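Local coordinates for protein DNA-(apurinic or apyrimidinic site) endonuclease 2 (Xenopus laevis, PDB 6WCD) that cleaves DNA at abasic sites as a weak AP endonuclease and trims strands as a metal-dependent 3'-5' exonuclease during DNA repair, at residues S54-S59 with G67-C72; G94-Y99 with E169-N174; G100-F105 with Y161-T166; S289-E294 with C301-F306. All blocks are in the same frame, centred on the assembly; numbering follows the deposited sequence.

Interaction 1 of 4, residues S54-S59 with G67-C72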
loop_
_atom_site.group_PDB
_atom_site.type_symbol
_atom_site.label_atom_id
_atom_site.label_comp_id
_atom_site.label_asym_id
_atom_site.label_seq_id
_atom_site.Cartn_x
_atom_site.Cartn_y
_atom_site.Cartn_z
ATOM N N SER A 54 -0.133 14.615 -3.007
ATOM C CA SER A 54 0.503 13.307 -2.964
ATOM C C SER A 54 1.653 13.236 -1.988
ATOM O O SER A 54 2.279 14.232 -1.655
ATOM C CB SER A 54 0.993 12.894 -4.341
ATOM O OG SER A 54 2.080 13.741 -4.790
ATOM N N TYR A 55 1.935 11.995 -1.590
ATOM C CA TYR A 55 2.868 11.628 -0.514
ATOM C C TYR A 55 3.663 10.430 -0.986
ATOM O O TYR A 55 3.114 9.352 -1.165
ATOM C CB TYR A 55 2.102 11.327 0.791
ATOM C CG TYR A 55 1.162 12.472 1.113
ATOM C CD1 TYR A 55 1.607 13.565 1.867
ATOM C CD2 TYR A 55 -0.112 12.541 0.527
ATOM C CE1 TYR A 55 0.823 14.697 2.049
ATOM C CE2 TYR A 55 -0.896 13.660 0.686
ATOM C CZ TYR A 55 -0.423 14.735 1.455
ATOM O OH TYR A 55 -1.159 15.881 1.620
ATOM N N PHE A 56 4.954 10.628 -1.171
ATOM C CA PHE A 56 5.846 9.606 -1.729
ATOM C C PHE A 56 6.811 9.143 -0.662
ATOM O O PHE A 56 7.269 9.948 0.174
ATOM C CB PHE A 56 6.680 10.137 -2.906
ATOM C CG PHE A 56 5.984 10.123 -4.232
ATOM C CD1 PHE A 56 4.869 10.846 -4.481
ATOM C CD2 PHE A 56 6.521 9.375 -5.256
ATOM C CE1 PHE A 56 4.235 10.814 -5.731
ATOM C CE2 PHE A 56 5.926 9.331 -6.482
ATOM C CZ PHE A 56 4.790 10.094 -6.746
ATOM N N SER A 57 7.214 7.899 -0.761
ATOM C CA SER A 57 8.447 7.440 -0.140
ATOM C C SER A 57 9.379 7.056 -1.264
ATOM O O SER A 57 9.040 6.249 -2.112
ATOM C CB SER A 57 8.199 6.266 0.797
ATOM O OG SER A 57 9.452 5.900 1.440
ATOM N N PHE A 58 10.529 7.693 -1.286
ATOM C CA PHE A 58 11.549 7.480 -2.296
ATOM C C PHE A 58 12.649 6.562 -1.787
ATOM O O PHE A 58 13.163 6.763 -0.679
ATOM C CB PHE A 58 12.182 8.814 -2.647
ATOM C CG PHE A 58 11.237 9.857 -3.100
ATOM C CD1 PHE A 58 10.711 9.847 -4.362
ATOM C CD2 PHE A 58 10.936 10.936 -2.275
ATOM C CE1 PHE A 58 9.880 10.831 -4.826
ATOM C CE2 PHE A 58 10.065 11.944 -2.688
ATOM C CZ PHE A 58 9.563 11.919 -3.984
ATOM N N SER A 59 13.053 5.614 -2.614
ATOM C CA SER A 59 14.182 4.782 -2.251
ATOM C C SER A 59 15.429 5.635 -2.110
ATOM O O SER A 59 15.688 6.533 -2.913
ATOM C CB SER A 59 14.422 3.752 -3.300
ATOM O OG SER A 59 15.661 3.108 -3.109
ATOM N N GLY A 67 9.738 2.336 -4.436
ATOM C CA GLY A 67 8.951 3.531 -4.294
ATOM C C GLY A 67 7.478 3.298 -4.144
ATOM O O GLY A 67 6.876 2.444 -4.811
ATOM N N VAL A 68 6.849 4.071 -3.270
ATOM C CA VAL A 68 5.401 4.032 -3.074
ATOM C C VAL A 68 4.900 5.465 -3.006
ATOM O O VAL A 68 5.633 6.406 -2.677
ATOM C CB VAL A 68 4.967 3.292 -1.804
ATOM C CG1 VAL A 68 5.314 1.802 -1.909
ATOM C CG2 VAL A 68 5.544 3.904 -0.559
ATOM N N ALA A 69 3.620 5.649 -3.388
ATOM C CA ALA A 69 3.018 6.975 -3.402
ATOM C C ALA A 69 1.552 6.827 -3.085
ATOM O O ALA A 69 0.873 5.941 -3.578
ATOM C CB ALA A 69 3.168 7.677 -4.746
ATOM N N THR A 70 1.026 7.770 -2.292
ATOM C CA THR A 70 -0.401 7.899 -2.038
ATOM C C THR A 70 -0.876 9.235 -2.545
ATOM O O THR A 70 -0.315 10.289 -2.176
ATOM C CB THR A 70 -0.682 7.736 -0.550
ATOM O OG1 THR A 70 -0.333 6.407 -0.188
ATOM C CG2 THR A 70 -2.135 7.982 -0.214
ATOM N N PHE A 71 -1.859 9.188 -3.434
ATOM C CA PHE A 71 -2.474 10.352 -4.043
ATOM C C PHE A 71 -3.854 10.538 -3.432
ATOM O O PHE A 71 -4.663 9.622 -3.437
ATOM C CB PHE A 71 -2.603 10.184 -5.560
ATOM C CG PHE A 71 -1.327 10.279 -6.300
ATOM C CD1 PHE A 71 -0.511 9.178 -6.447
ATOM C CD2 PHE A 71 -0.975 11.467 -6.862
ATOM C CE1 PHE A 71 0.753 9.327 -7.188
ATOM C CE2 PHE A 71 0.203 11.622 -7.554
ATOM C CZ PHE A 71 1.036 10.553 -7.706
ATOM N N CYS A 72 -4.120 11.741 -2.959
ATOM C CA CYS A 72 -5.381 12.078 -2.318
ATOM C C CYS A 72 -6.104 13.186 -3.079
ATOM O O CYS A 72 -5.494 14.170 -3.470
ATOM C CB CYS A 72 -5.119 12.556 -0.883
ATOM S SG CYS A 72 -4.305 11.365 0.121
#
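The Phe56 ring takes the Ala69 methyl squarely on one face, CB of Ala69 standing 3.4 Å from the ring centroid and only 8° off its normal. The ring of Phe71 is treated much the same way by Ser54, whose CB sits over one face, displaced toward the rim. Both rings belong to an antiparallel beta hairpin, strands 53-57 and 68-72, at the edge of one sheet of the DNase I-like fold. They meet at an oblique angle, planes 77° apart, with CE1 of Phe56 3.8 Å from CZ of Phe71. With CG anti to the carbonyl carbon (chi1 -83°), Phe56 leans across its neighbour strand and comes to rest over Ala69. On the other face of the hairpin, the Tyr55 ring has Thr70 O at its edge, near its plane, and the sulfur of Cys72 approaches it obliquely; its OH is bonded to Asn53. Two hydrogen-bonded pairs, Tyr55 with Thr70 and Ser57 with Val68, carry the backbone. Phe71 also packs on Leu18 and Leu22 of helix 18-25, while Val68 lies about 4 Å, side chain to side chain, from Tyr142, an active-site residue by similarity. Near the turn, Val68 N reaches Ser57 O at 3.3 Å, and CG2 of Val68 rests 3.8 Å from CB of Ser57.

Interaction 2 of 4, residues G94-Y99 with E169-N174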
loop_
_atom_site.group_PDB
_atom_site.type_symbol
_atom_site.label_atom_id
_atom_site.label_comp_id
_atom_site.label_asym_id
_atom_site.label_seq_id
_atom_site.Cartn_x
_atom_site.Cartn_y
_atom_site.Cartn_z
ATOM N N GLY A 94 3.816 16.857 11.680
ATOM C CA GLY A 94 2.802 16.269 10.824
ATOM C C GLY A 94 2.931 14.781 10.639
ATOM O O GLY A 94 2.385 14.248 9.662
ATOM N N SER A 95 3.597 14.093 11.559
ATOM C CA SER A 95 3.844 12.654 11.470
ATOM C C SER A 95 2.750 11.846 12.188
ATOM O O SER A 95 1.902 12.367 12.918
ATOM C CB SER A 95 5.202 12.306 12.077
ATOM O OG SER A 95 5.162 12.475 13.493
ATOM N N VAL A 96 2.794 10.529 11.981
ATOM C CA VAL A 96 1.754 9.630 12.479
ATOM C C VAL A 96 2.101 9.034 13.835
ATOM O O VAL A 96 1.238 8.843 14.691
ATOM C CB VAL A 96 1.543 8.515 11.445
ATOM C CG1 VAL A 96 0.681 7.424 12.017
ATOM C CG2 VAL A 96 0.982 9.113 10.141
ATOM N N GLY A 97 3.358 8.648 14.035
ATOM C CA GLY A 97 3.702 8.091 15.337
ATOM C C GLY A 97 3.123 6.697 15.589
ATOM O O GLY A 97 2.775 5.951 14.681
ATOM N N CYS A 98 3.013 6.365 16.877
ATOM C CA CYS A 98 2.540 5.050 17.335
ATOM C C CYS A 98 3.392 3.925 16.733
ATOM O O CYS A 98 2.935 3.132 15.927
ATOM C CB CYS A 98 1.076 4.795 16.948
ATOM S SG CYS A 98 -0.066 6.017 17.588
ATOM N N TYR A 99 4.653 3.880 17.165
ATOM C CA TYR A 99 5.626 2.981 16.530
ATOM C C TYR A 99 5.564 1.526 17.003
ATOM O O TYR A 99 5.937 0.620 16.236
ATOM C CB TYR A 99 7.010 3.567 16.750
ATOM C CG TYR A 99 7.155 4.883 16.027
ATOM C CD1 TYR A 99 7.128 4.935 14.653
ATOM C CD2 TYR A 99 7.256 6.058 16.710
ATOM C CE1 TYR A 99 7.230 6.151 13.987
ATOM C CE2 TYR A 99 7.363 7.277 16.046
ATOM C CZ TYR A 99 7.353 7.310 14.689
ATOM O OH TYR A 99 7.445 8.530 14.031
ATOM N N GLU A 169 -0.376 -2.725 14.201
ATOM C CA GLU A 169 -1.080 -3.041 15.447
ATOM C C GLU A 169 -0.910 -1.933 16.475
ATOM O O GLU A 169 -1.849 -1.661 17.256
ATOM C CB GLU A 169 -0.622 -4.404 15.968
ATOM C CG GLU A 169 -1.088 -5.499 15.021
ATOM C CD GLU A 169 -0.766 -6.900 15.495
ATOM O OE1 GLU A 169 -0.163 -7.085 16.589
ATOM O OE2 GLU A 169 -1.126 -7.824 14.753
ATOM N N ALA A 170 0.223 -1.236 16.474
ATOM C CA ALA A 170 0.390 -0.161 17.447
ATOM C C ALA A 170 -0.501 1.021 17.100
ATOM O O ALA A 170 -1.119 1.622 17.996
ATOM C CB ALA A 170 1.842 0.302 17.507
ATOM N N ILE A 171 -0.620 1.334 15.820
ATOM C CA ILE A 171 -1.536 2.419 15.434
ATOM C C ILE A 171 -2.950 2.021 15.810
ATOM O O ILE A 171 -3.710 2.818 16.375
ATOM C CB ILE A 171 -1.404 2.729 13.933
ATOM C CG1 ILE A 171 -0.006 3.276 13.652
ATOM C CG2 ILE A 171 -2.496 3.689 13.477
ATOM C CD1 ILE A 171 0.374 3.267 12.146
ATOM N N LEU A 172 -3.322 0.769 15.545
ATOM C CA LEU A 172 -4.683 0.311 15.823
ATOM C C LEU A 172 -4.976 0.349 17.310
ATOM O O LEU A 172 -6.069 0.752 17.732
ATOM C CB LEU A 172 -4.888 -1.086 15.265
ATOM C CG LEU A 172 -6.266 -1.709 15.397
ATOM C CD1 LEU A 172 -7.199 -0.882 14.510
ATOM C CD2 LEU A 172 -6.232 -3.191 15.000
ATOM N N GLN A 173 -3.978 -0.006 18.136
ATOM C CA GLN A 173 -4.161 0.026 19.578
ATOM C C GLN A 173 -4.419 1.440 20.093
ATOM O O GLN A 173 -5.077 1.606 21.145
ATOM C CB GLN A 173 -2.925 -0.596 20.243
ATOM C CG GLN A 173 -2.959 -0.617 21.781
ATOM C CD GLN A 173 -4.117 -1.435 22.319
ATOM O OE1 GLN A 173 -4.669 -2.287 21.622
ATOM N NE2 GLN A 173 -4.497 -1.173 23.561
ATOM N N ASN A 174 -3.972 2.463 19.379
ATOM C CA ASN A 174 -4.180 3.852 19.784
ATOM C C ASN A 174 -5.611 4.317 19.532
ATOM O O ASN A 174 -5.973 5.402 20.010
ATOM C CB ASN A 174 -3.175 4.754 19.061
ATOM C CG ASN A 174 -3.048 6.120 19.693
ATOM O OD1 ASN A 174 -3.278 7.141 19.046
ATOM N ND2 ASN A 174 -2.678 6.146 20.972
#
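Cys98 points its CB at the helix, so that CB lies 3.8 Å from CG1 of Ile171 while SG reaches on to the side chain of Asn174. This is loop-on-helix packing in the DNase I-like fold: the irregular run 94-99 lies against the C-terminal end of helix 152-173. The cysteine is modelled in two conformers, and in the one described SG is anti to the carbonyl carbon (chi1 -58°), which carries the sulfur along toward the end of the helix. There SG lies 3.7 Å from CG of Asn174, with CB and OD1 of Asn174 equally near; the touch holds for this conformer only. Val96 and Ile171 cross at about a right angle and barely meet, CG1 of the valine being 4.2 Å from CD1 of the isoleucine. Ile171 is buried and also packs on Leu121 of strand 119-127 and on Thr137 and Ile139 of strand 133-142. Gly97 O lies near CG1 of Ile171 and is itself held by Arg167, and Glu82 OE1 accepts from the backbone N of Val96 and Gly97. At the upstream end of the helical segment, the methyl CB of Ala170 abuts Cys98 O at 3.4 Å.

Interaction 3 of 4, residues G100-F105 with Y161-T166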
loop_
_atom_site.group_PDB
_atom_site.type_symbol
_atom_site.label_atom_id
_atom_site.label_comp_id
_atom_site.label_asym_id
_atom_site.label_seq_id
_atom_site.Cartn_x
_atom_site.Cartn_y
_atom_site.Cartn_z
ATOM N N GLY A 100 5.119 1.269 18.208
ATOM C CA GLY A 100 5.172 -0.054 18.783
ATOM C C GLY A 100 6.580 -0.389 19.282
ATOM O O GLY A 100 7.533 0.385 19.167
ATOM N N ASN A 101 6.683 -1.576 19.858
ATOM C CA ASN A 101 7.894 -2.013 20.525
ATOM C C ASN A 101 8.815 -2.642 19.489
ATOM O O ASN A 101 8.516 -3.706 18.947
ATOM C CB ASN A 101 7.548 -2.994 21.642
ATOM C CG ASN A 101 8.770 -3.462 22.394
ATOM O OD1 ASN A 101 9.858 -3.440 21.866
ATOM N ND2 ASN A 101 8.591 -3.861 23.647
ATOM N N THR A 102 9.939 -1.987 19.207
ATOM C CA THR A 102 10.876 -2.533 18.222
ATOM C C THR A 102 12.175 -2.975 18.882
ATOM O O THR A 102 13.231 -2.968 18.250
ATOM C CB THR A 102 11.136 -1.552 17.069
ATOM O OG1 THR A 102 11.614 -0.309 17.594
ATOM C CG2 THR A 102 9.869 -1.297 16.286
ATOM N N GLU A 103 12.108 -3.396 20.156
ATOM C CA GLU A 103 13.279 -3.856 20.894
ATOM C C GLU A 103 14.065 -4.928 20.153
ATOM O O GLU A 103 15.280 -5.019 20.302
ATOM C CB GLU A 103 12.823 -4.401 22.259
ATOM C CG GLU A 103 13.871 -4.412 23.345
ATOM C CD GLU A 103 13.243 -4.605 24.717
ATOM O OE1 GLU A 103 12.103 -5.120 24.777
ATOM O OE2 GLU A 103 13.874 -4.227 25.729
ATOM N N GLN A 104 13.381 -5.744 19.371
ATOM C CA GLN A 104 14.039 -6.835 18.651
ATOM C C GLN A 104 14.816 -6.368 17.433
ATOM O O GLN A 104 15.507 -7.180 16.825
ATOM C CB GLN A 104 13.010 -7.851 18.148
ATOM C CG GLN A 104 12.165 -8.514 19.199
ATOM C CD GLN A 104 10.761 -8.798 18.688
ATOM O OE1 GLN A 104 10.284 -8.153 17.752
ATOM N NE2 GLN A 104 10.094 -9.769 19.300
ATOM N N PHE A 105 14.712 -5.102 17.049
ATOM C CA PHE A 105 15.427 -4.556 15.896
ATOM C C PHE A 105 16.523 -3.552 16.295
ATOM O O PHE A 105 16.228 -2.517 16.919
ATOM C CB PHE A 105 14.448 -3.795 14.978
ATOM C CG PHE A 105 13.274 -4.590 14.469
ATOM C CD1 PHE A 105 12.142 -4.758 15.213
ATOM C CD2 PHE A 105 13.270 -5.063 13.142
ATOM C CE1 PHE A 105 11.027 -5.444 14.690
ATOM C CE2 PHE A 105 12.209 -5.762 12.652
ATOM C CZ PHE A 105 11.090 -5.943 13.391
ATOM N N TYR A 161 7.927 -7.799 7.177
ATOM C CA TYR A 161 6.616 -8.214 7.626
ATOM C C TYR A 161 6.447 -8.030 9.132
ATOM O O TYR A 161 5.394 -7.552 9.572
ATOM C CB TYR A 161 6.408 -9.672 7.294
ATOM C CG TYR A 161 6.126 -10.031 5.854
ATOM C CD1 TYR A 161 5.570 -9.152 4.968
ATOM C CD2 TYR A 161 6.328 -11.332 5.431
ATOM C CE1 TYR A 161 5.257 -9.560 3.657
ATOM C CE2 TYR A 161 6.001 -11.743 4.123
ATOM C CZ TYR A 161 5.453 -10.837 3.261
ATOM O OH TYR A 161 5.104 -11.292 1.956
ATOM N N HIS A 162 7.477 -8.373 9.909
ATOM C CA HIS A 162 7.345 -8.237 11.358
ATOM C C HIS A 162 7.268 -6.768 11.743
ATOM O O HIS A 162 6.449 -6.386 12.594
ATOM C CB HIS A 162 8.537 -8.923 12.025
ATOM C CG HIS A 162 8.478 -8.948 13.516
ATOM N ND1 HIS A 162 7.396 -9.433 14.214
ATOM C CD2 HIS A 162 9.402 -8.602 14.445
ATOM C CE1 HIS A 162 7.639 -9.349 15.514
ATOM N NE2 HIS A 162 8.849 -8.847 15.679
ATOM N N LEU A 163 8.042 -5.924 11.091
ATOM C CA LEU A 163 7.931 -4.483 11.359
ATOM C C LEU A 163 6.564 -3.923 10.960
ATOM O O LEU A 163 5.987 -3.079 11.675
ATOM C CB LEU A 163 9.055 -3.735 10.625
ATOM C CG LEU A 163 9.134 -2.205 10.820
ATOM C CD1 LEU A 163 9.401 -1.952 12.277
ATOM C CD2 LEU A 163 10.262 -1.657 9.926
ATOM N N LEU A 164 6.051 -4.314 9.812
ATOM C CA LEU A 164 4.729 -3.886 9.368
ATOM C C LEU A 164 3.665 -4.275 10.370
ATOM O O LEU A 164 2.828 -3.442 10.736
ATOM C CB LEU A 164 4.453 -4.512 8.007
ATOM C CG LEU A 164 3.029 -4.348 7.468
ATOM C CD1 LEU A 164 2.670 -2.877 7.292
ATOM C CD2 LEU A 164 2.955 -5.087 6.128
ATOM N N GLN A 165 3.686 -5.521 10.851
ATOM C CA GLN A 165 2.721 -5.935 11.869
ATOM C C GLN A 165 2.850 -5.099 13.121
ATOM O O GLN A 165 1.832 -4.647 13.704
ATOM C CB GLN A 165 2.877 -7.425 12.164
ATOM C CG GLN A 165 1.965 -7.907 13.229
ATOM C CD GLN A 165 1.905 -9.391 13.312
ATOM O OE1 GLN A 165 2.746 -10.096 12.765
ATOM N NE2 GLN A 165 0.916 -9.894 14.063
ATOM N N THR A 166 4.075 -4.909 13.584
ATOM C CA THR A 166 4.299 -4.135 14.803
ATOM C C THR A 166 3.696 -2.748 14.666
ATOM O O THR A 166 3.010 -2.252 15.565
ATOM C CB THR A 166 5.796 -4.053 15.084
ATOM O OG1 THR A 166 6.313 -5.361 15.362
ATOM C CG2 THR A 166 6.064 -3.207 16.336
#
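Gln104 and His162 make the polar link: NE2 of the imidazole donates to OE1 of the amide over 2.6 Å, a short and nearly straight bond (165° at the hydrogen). The acceptor lies in the plane of the imidazole, but the donor is tilted from the amide carbonyl plane, and the two flat groups are turned 40° against each other. His162 has CG anti to its own backbone N (chi1 -176°), which swings the ring out from the helix toward the loop.

Aromatic contact follows beside it. CZ of Phe105 comes to 3.3 Å from CD2 of His162, the rings meeting rim to rim with neither over the face of the other. Phe105 reaches further with the same atom, resting near the backbone N and the CB of Leu163, and its ring has a cation-pi partner in Arg159. Here a loop of the DNase I-like fold, leading toward helix 107-114, is docked on helix 152-173; Phe105 and Leu163 both also pack on Leu110 and Leu113 of that shorter helix.

Van der Waals packing continues along the helix surface. The methyl CG2 of Thr102 lies 4.1 Å from CD1 of Leu163, crossing it obliquely, and the methyl CG2 of Thr166 stands 3.6 Å from the carbonyl oxygen Asn101 O.

Bonds inside each segment set the shapes. Asn101 forms an Asx turn, its OD1 accepting from Glu103 N at 2.8 Å, and a type I turn runs from Thr102 to Phe105. On the helix, His162 O takes both the amide N and the hydroxyl OG1 of Thr166, which arrive from opposite faces of its plane.

Interaction 4 of 4, residues S289-E294 with C301-F306; sequences SVIMPE and CPVKAF
Strands 289-291 and 303-306 run antiparallel, their axes 4.7 Å apart at closest approach and their directions 157° from each other. Val290 and Lys304 form the hydrogen-bonded pair: N of Val290 gives to O of Lys304 at 2.9 Å, and N of Lys304 to O of Val290. A third bond, from Met292 N to Pro302 O, extends the pairing past the strand end. Met292 supplies much of the side-chain contact: its chain bends at the last torsion (chi3 78°), and SD lies 3.8 Å from both CB of Pro302 and CB of Lys304. The lysine runs on extended, its NZ bonded to the carbonyls of Leu25 and Asp26. Val290 sends CG2 into the edge of the Phe306 ring, in its plane and 4.0 Å from CE1. On the other face, Ile291 is modelled in two conformers; in the one given it lies alongside Val303, CD1 3.8 Å from CG1, and its CG2 touches SG of Cys301 at 3.5 Å. Val303 comes within about 4 Å of Asp273, side chain to side chain, a residue important for catalysis by similarity. This is a beta hairpin of the DNase I-like fold, its connecting loop carrying the metal-binding Asp299 and His300, the predicted proton acceptor.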
loop_
_atom_site.group_PDB
_atom_site.type_symbol
_atom_site.label_atom_id
_atom_site.label_comp_id
_atom_site.label_asym_id
_atom_site.label_seq_id
_atom_site.Cartn_x
_atom_site.Cartn_y
_atom_site.Cartn_z
ATOM N N SER A 289 -15.100 -4.936 -1.965
ATOM C CA SER A 289 -13.677 -4.938 -2.268
ATOM C C SER A 289 -13.523 -5.842 -3.466
ATOM O O SER A 289 -14.013 -6.973 -3.419
ATOM C CB SER A 289 -12.888 -5.450 -1.075
ATOM O OG SER A 289 -11.515 -5.437 -1.331
ATOM N N VAL A 290 -12.896 -5.352 -4.532
ATOM C CA VAL A 290 -12.895 -5.994 -5.825
ATOM C C VAL A 290 -11.494 -5.949 -6.439
ATOM O O VAL A 290 -10.586 -5.222 -5.989
ATOM C CB VAL A 290 -13.896 -5.344 -6.805
ATOM C CG1 VAL A 290 -15.327 -5.303 -6.198
ATOM C CG2 VAL A 290 -13.460 -3.972 -7.169
ATOM N N ILE A 291 -11.355 -6.707 -7.514
ATOM C CA ILE A 291 -10.204 -6.700 -8.418
ATOM C C ILE A 291 -10.634 -5.912 -9.650
ATOM O O ILE A 291 -11.786 -5.980 -10.075
ATOM C CB ILE A 291 -9.775 -8.128 -8.833
ATOM C CG1 ILE A 291 -9.875 -9.113 -7.674
ATOM C CG2 ILE A 291 -8.365 -8.110 -9.435
ATOM C CD1 ILE A 291 -8.936 -8.799 -6.546
ATOM N N MET A 292 -9.707 -5.187 -10.273
ATOM C CA MET A 292 -9.957 -4.422 -11.507
ATOM C C MET A 292 -9.121 -4.964 -12.675
ATOM O O MET A 292 -8.185 -4.315 -13.151
ATOM C CB MET A 292 -9.623 -2.943 -11.257
ATOM C CG MET A 292 -10.331 -2.256 -10.088
ATOM S SD MET A 292 -9.859 -0.507 -9.919
ATOM C CE MET A 292 -10.864 0.180 -11.243
ATOM N N PRO A 293 -9.429 -6.169 -13.168
ATOM C CA PRO A 293 -8.556 -6.787 -14.171
ATOM C C PRO A 293 -8.612 -6.086 -15.522
ATOM O O PRO A 293 -7.755 -6.391 -16.384
ATOM C CB PRO A 293 -9.101 -8.219 -14.263
ATOM C CG PRO A 293 -10.433 -8.147 -13.835
ATOM C CD PRO A 293 -10.518 -7.054 -12.772
ATOM N N GLU A 294 -9.575 -5.187 -15.715
ATOM C CA GLU A 294 -9.686 -4.446 -16.958
ATOM C C GLU A 294 -8.654 -3.358 -17.117
ATOM O O GLU A 294 -8.481 -2.844 -18.240
ATOM C CB GLU A 294 -11.092 -3.814 -17.083
ATOM C CG GLU A 294 -11.408 -2.623 -16.140
ATOM C CD GLU A 294 -11.722 -2.983 -14.682
ATOM O OE1 GLU A 294 -11.714 -4.171 -14.319
ATOM O OE2 GLU A 294 -12.014 -2.030 -13.901
ATOM N N CYS A 301 -2.755 -5.763 -11.845
ATOM C CA CYS A 301 -3.928 -4.901 -11.962
ATOM C C CYS A 301 -4.295 -4.326 -10.604
ATOM O O CYS A 301 -3.863 -4.824 -9.571
ATOM C CB CYS A 301 -5.126 -5.631 -12.562
ATOM S SG CYS A 301 -5.861 -6.881 -11.534
ATOM N N PRO A 302 -5.084 -3.261 -10.564
ATOM C CA PRO A 302 -5.469 -2.680 -9.284
ATOM C C PRO A 302 -6.482 -3.519 -8.517
ATOM O O PRO A 302 -7.185 -4.385 -9.064
ATOM C CB PRO A 302 -6.137 -1.351 -9.676
ATOM C CG PRO A 302 -5.746 -1.123 -11.092
ATOM C CD PRO A 302 -5.596 -2.508 -11.693
ATOM N N VAL A 303 -6.578 -3.193 -7.235
ATOM C CA VAL A 303 -7.671 -3.614 -6.362
ATOM C C VAL A 303 -8.333 -2.356 -5.792
ATOM O O VAL A 303 -7.715 -1.294 -5.697
ATOM C CB VAL A 303 -7.200 -4.550 -5.254
ATOM C CG1 VAL A 303 -6.614 -5.824 -5.874
ATOM C CG2 VAL A 303 -6.104 -3.929 -4.394
ATOM N N LYS A 304 -9.627 -2.450 -5.497
ATOM C CA LYS A 304 -10.400 -1.267 -5.122
ATOM C C LYS A 304 -11.397 -1.619 -4.037
ATOM O O LYS A 304 -12.071 -2.649 -4.105
ATOM C CB LYS A 304 -11.109 -0.691 -6.353
ATOM C CG LYS A 304 -11.884 0.594 -6.120
ATOM C CD LYS A 304 -12.303 1.211 -7.469
ATOM C CE LYS A 304 -13.019 2.481 -7.243
ATOM N NZ LYS A 304 -13.324 3.031 -8.619
ATOM N N ALA A 305 -11.518 -0.749 -3.042
ATOM C CA ALA A 305 -12.530 -0.887 -2.016
ATOM C C ALA A 305 -13.479 0.300 -2.021
ATOM O O ALA A 305 -13.092 1.441 -2.350
ATOM C CB ALA A 305 -11.925 -1.026 -0.646
ATOM N N PHE A 306 -14.699 0.000 -1.610
ATOM C CA PHE A 306 -15.842 0.928 -1.604
ATOM C C PHE A 306 -16.291 0.966 -0.156
ATOM O O PHE A 306 -16.582 -0.077 0.432
ATOM C CB PHE A 306 -16.977 0.436 -2.514
ATOM C CG PHE A 306 -16.569 0.299 -3.969
ATOM C CD1 PHE A 306 -15.896 -0.831 -4.418
ATOM C CD2 PHE A 306 -16.894 1.267 -4.902
ATOM C CE1 PHE A 306 -15.525 -0.919 -5.732
ATOM C CE2 PHE A 306 -16.553 1.138 -6.213
ATOM C CZ PHE A 306 -15.856 0.004 -6.618
#

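Overall arrangement
Interactions 1 and 4 are hairpins at the two edges of one six-stranded sheet, with strands 53-57 and 286-291 outermost; their centres are about 20 Å apart, and strands 29-33 and 2-7 run between them. Interactions 2 and 3 lie elsewhere, about 12 Å apart by their centres, as neighbouring parts of one long loop laid along helix 152-173; they touch where Ala170 meets Gly100. Along the chain, interaction 1 closes first, interaction 3 falls within the span of interaction 2, and interaction 4 comes last, on the opposite side of the chain's centre from interactions 2 and 3. Both hairpins come close to known or probable catalytic and metal-binding residues of this nuclease domain, whereas the loop-helix contacts stand away from them.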